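Local structure of 14-3-3 protein (Cryptosporidium parvum, 3EFZ) at residues N73-I78 and E115-E120. The protein probably binds phosphoserine-containing partner proteins and so takes part in cell regulation and signalling, as other 14-3-3 proteins do. Residues are numbered along the deposited sequence; the frame is centred on the assembly and turned at random.
Sequences NRVTSI and ESILLE
Arg-74 and Glu-120 form a salt bridge above an apolar seam where helix 63-81 packs almost antiparallel on helix 100-131. The axes of 73-78 and 115-120 lie 9.5 Å apart, with 157° between their directions. Arg-74 holds the carboxylate side-on, one nitrogen to each oxygen. NH1 of Arg-74 reaches OE2 of Glu-120 at 2.9 Å; this bond is nearly straight (168°), in the guanidinium plane and on the syn lone pair. NE of Arg-74 is closer to OE1 of Glu-120, at 2.6 Å, but its bond is more bent and tilted out of both planes, which goes with the 35° between the two flat groups. The chain of Arg-74 is extended as far as NE and then turns about CD-NE, which lays the guanidinium over Ile-78, whose CD1 lies 3.6 Å from its plane, under the centre.

Beneath the ion pair, CG2 of Ile-78 meets CG1 of Ile-117 at 3.7 Å. CG1 of Val-75 touches CG2 of Ile-117 at 3.9 Å. CG2 of Val-75 packs on CB of Glu-120. Helix 138-158 packs on this seam, with Leu-151 and Tyr-154 against Val-75 and Ile-158 against Ile-117.

The ion pair lies at the second subunit: Arg-74 packs on Glu-120 of that subunit. Ser-77 OG is hydrogen-bonded to Glu-120 OE2 of the second subunit. Ile-117 also touches Arg-79, a predicted phosphoserine-binding residue. The arrangement belongs to the antiparallel helical bundle of the 14-3-3 fold, here at a subunit interface.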
loop_
_atom_site.group_PDB
_atom_site.type_symbol
_atom_site.label_atom_id
_atom_site.label_comp_id
_atom_site.label_asym_id
_atom_site.label_seq_id
_atom_site.Cartn_x
_atom_site.Cartn_y
_atom_site.Cartn_z
ATOM N N ASN B 73 1.358 -6.522 2.040
ATOM C CA ASN B 73 0.335 -5.486 1.939
ATOM C C ASN B 73 0.633 -4.620 0.726
ATOM O O ASN B 73 -0.252 -4.362 -0.088
ATOM C CB ASN B 73 0.248 -4.658 3.216
ATOM C CG ASN B 73 -0.364 -5.422 4.399
ATOM O OD1 ASN B 73 -0.999 -6.473 4.250
ATOM N ND2 ASN B 73 -0.189 -4.866 5.587
ATOM N N ARG B 74 1.885 -4.206 0.580
ATOM C CA ARG B 74 2.320 -3.540 -0.645
ATOM C C ARG B 74 1.927 -4.277 -1.934
ATOM O O ARG B 74 1.435 -3.664 -2.873
ATOM C CB ARG B 74 3.834 -3.321 -0.615
ATOM C CG ARG B 74 4.514 -3.174 -1.990
ATOM C CD ARG B 74 5.823 -2.389 -1.869
ATOM N NE ARG B 74 6.662 -2.492 -3.071
ATOM C CZ ARG B 74 6.705 -1.605 -4.062
ATOM N NH1 ARG B 74 7.522 -1.829 -5.090
ATOM N NH2 ARG B 74 5.959 -0.489 -4.027
ATOM N N VAL B 75 2.223 -5.571 -1.979
ATOM C CA VAL B 75 1.975 -6.427 -3.160
ATOM C C VAL B 75 0.469 -6.536 -3.486
ATOM O O VAL B 75 0.069 -6.573 -4.645
ATOM C CB VAL B 75 2.608 -7.851 -2.955
ATOM C CG1 VAL B 75 1.929 -8.886 -3.807
ATOM C CG2 VAL B 75 4.071 -7.833 -3.267
ATOM N N THR B 76 -0.342 -6.589 -2.441
ATOM C CA THR B 76 -1.804 -6.511 -2.547
ATOM C C THR B 76 -2.223 -5.142 -3.105
ATOM O O THR B 76 -3.096 -5.064 -3.984
ATOM C CB THR B 76 -2.455 -6.780 -1.180
ATOM O OG1 THR B 76 -1.956 -8.023 -0.673
ATOM C CG2 THR B 76 -3.967 -6.911 -1.291
ATOM N N SER B 77 -1.590 -4.072 -2.624
ATOM C CA SER B 77 -1.882 -2.754 -3.172
ATOM C C SER B 77 -1.412 -2.599 -4.619
ATOM O O SER B 77 -2.097 -1.963 -5.386
ATOM C CB SER B 77 -1.357 -1.614 -2.299
ATOM O OG SER B 77 -1.992 -1.626 -1.015
ATOM N N ILE B 78 -0.258 -3.162 -4.982
ATOM C CA ILE B 78 0.221 -3.107 -6.376
ATOM C C ILE B 78 -0.790 -3.844 -7.262
ATOM O O ILE B 78 -1.222 -3.331 -8.291
ATOM C CB ILE B 78 1.658 -3.663 -6.530
ATOM C CG1 ILE B 78 2.661 -2.818 -5.730
ATOM C CG2 ILE B 78 2.072 -3.677 -7.982
ATOM C CD1 ILE B 78 3.990 -3.514 -5.502
ATOM N N GLU B 115 6.298 -7.086 -12.445
ATOM C CA GLU B 115 7.674 -7.479 -12.081
ATOM C C GLU B 115 7.809 -7.376 -10.548
ATOM O O GLU B 115 8.257 -8.304 -9.910
ATOM C CB GLU B 115 8.749 -6.632 -12.818
ATOM C CG GLU B 115 9.077 -7.111 -14.276
ATOM C CD GLU B 115 9.866 -6.110 -15.185
ATOM O OE1 GLU B 115 10.208 -6.504 -16.340
ATOM O OE2 GLU B 115 10.149 -4.946 -14.775
ATOM N N SER B 116 7.358 -6.260 -9.978
ATOM C CA SER B 116 7.354 -6.011 -8.533
ATOM C C SER B 116 6.549 -7.022 -7.706
ATOM O O SER B 116 7.046 -7.518 -6.698
ATOM C CB SER B 116 6.870 -4.581 -8.247
ATOM O OG SER B 116 7.922 -3.674 -8.509
ATOM N N ILE B 117 5.321 -7.335 -8.120
ATOM C CA ILE B 117 4.557 -8.375 -7.439
ATOM C C ILE B 117 5.349 -9.689 -7.470
ATOM O O ILE B 117 5.457 -10.335 -6.441
ATOM C CB ILE B 117 3.180 -8.614 -8.078
ATOM C CG1 ILE B 117 2.279 -7.389 -7.920
ATOM C CG2 ILE B 117 2.523 -9.931 -7.533
ATOM C CD1 ILE B 117 1.097 -7.403 -8.936
ATOM N N LEU B 118 5.899 -10.071 -8.637
ATOM C CA LEU B 118 6.689 -11.316 -8.761
ATOM C C LEU B 118 7.905 -11.372 -7.841
ATOM O O LEU B 118 8.113 -12.360 -7.150
ATOM C CB LEU B 118 7.170 -11.548 -10.191
ATOM C CG LEU B 118 6.103 -11.750 -11.267
ATOM C CD1 LEU B 118 6.782 -11.809 -12.611
ATOM C CD2 LEU B 118 5.254 -13.009 -11.008
ATOM N N LEU B 119 8.714 -10.314 -7.871
ATOM C CA LEU B 119 9.962 -10.261 -7.129
ATOM C C LEU B 119 9.725 -10.159 -5.634
ATOM O O LEU B 119 10.367 -10.873 -4.856
ATOM C CB LEU B 119 10.836 -9.100 -7.616
ATOM C CG LEU B 119 11.485 -9.294 -8.989
ATOM C CD1 LEU B 119 12.079 -7.989 -9.519
ATOM C CD2 LEU B 119 12.551 -10.385 -8.944
ATOM N N GLU B 120 8.791 -9.301 -5.234
ATOM C CA GLU B 120 8.554 -9.035 -3.818
ATOM C C GLU B 120 7.728 -10.108 -3.141
ATOM O O GLU B 120 7.858 -10.339 -1.944
ATOM C CB GLU B 120 7.962 -7.633 -3.607
ATOM C CG GLU B 120 8.983 -6.526 -3.877
ATOM C CD GLU B 120 8.338 -5.175 -4.184
ATOM O OE1 GLU B 120 7.150 -4.981 -3.836
ATOM O OE2 GLU B 120 9.023 -4.305 -4.765
#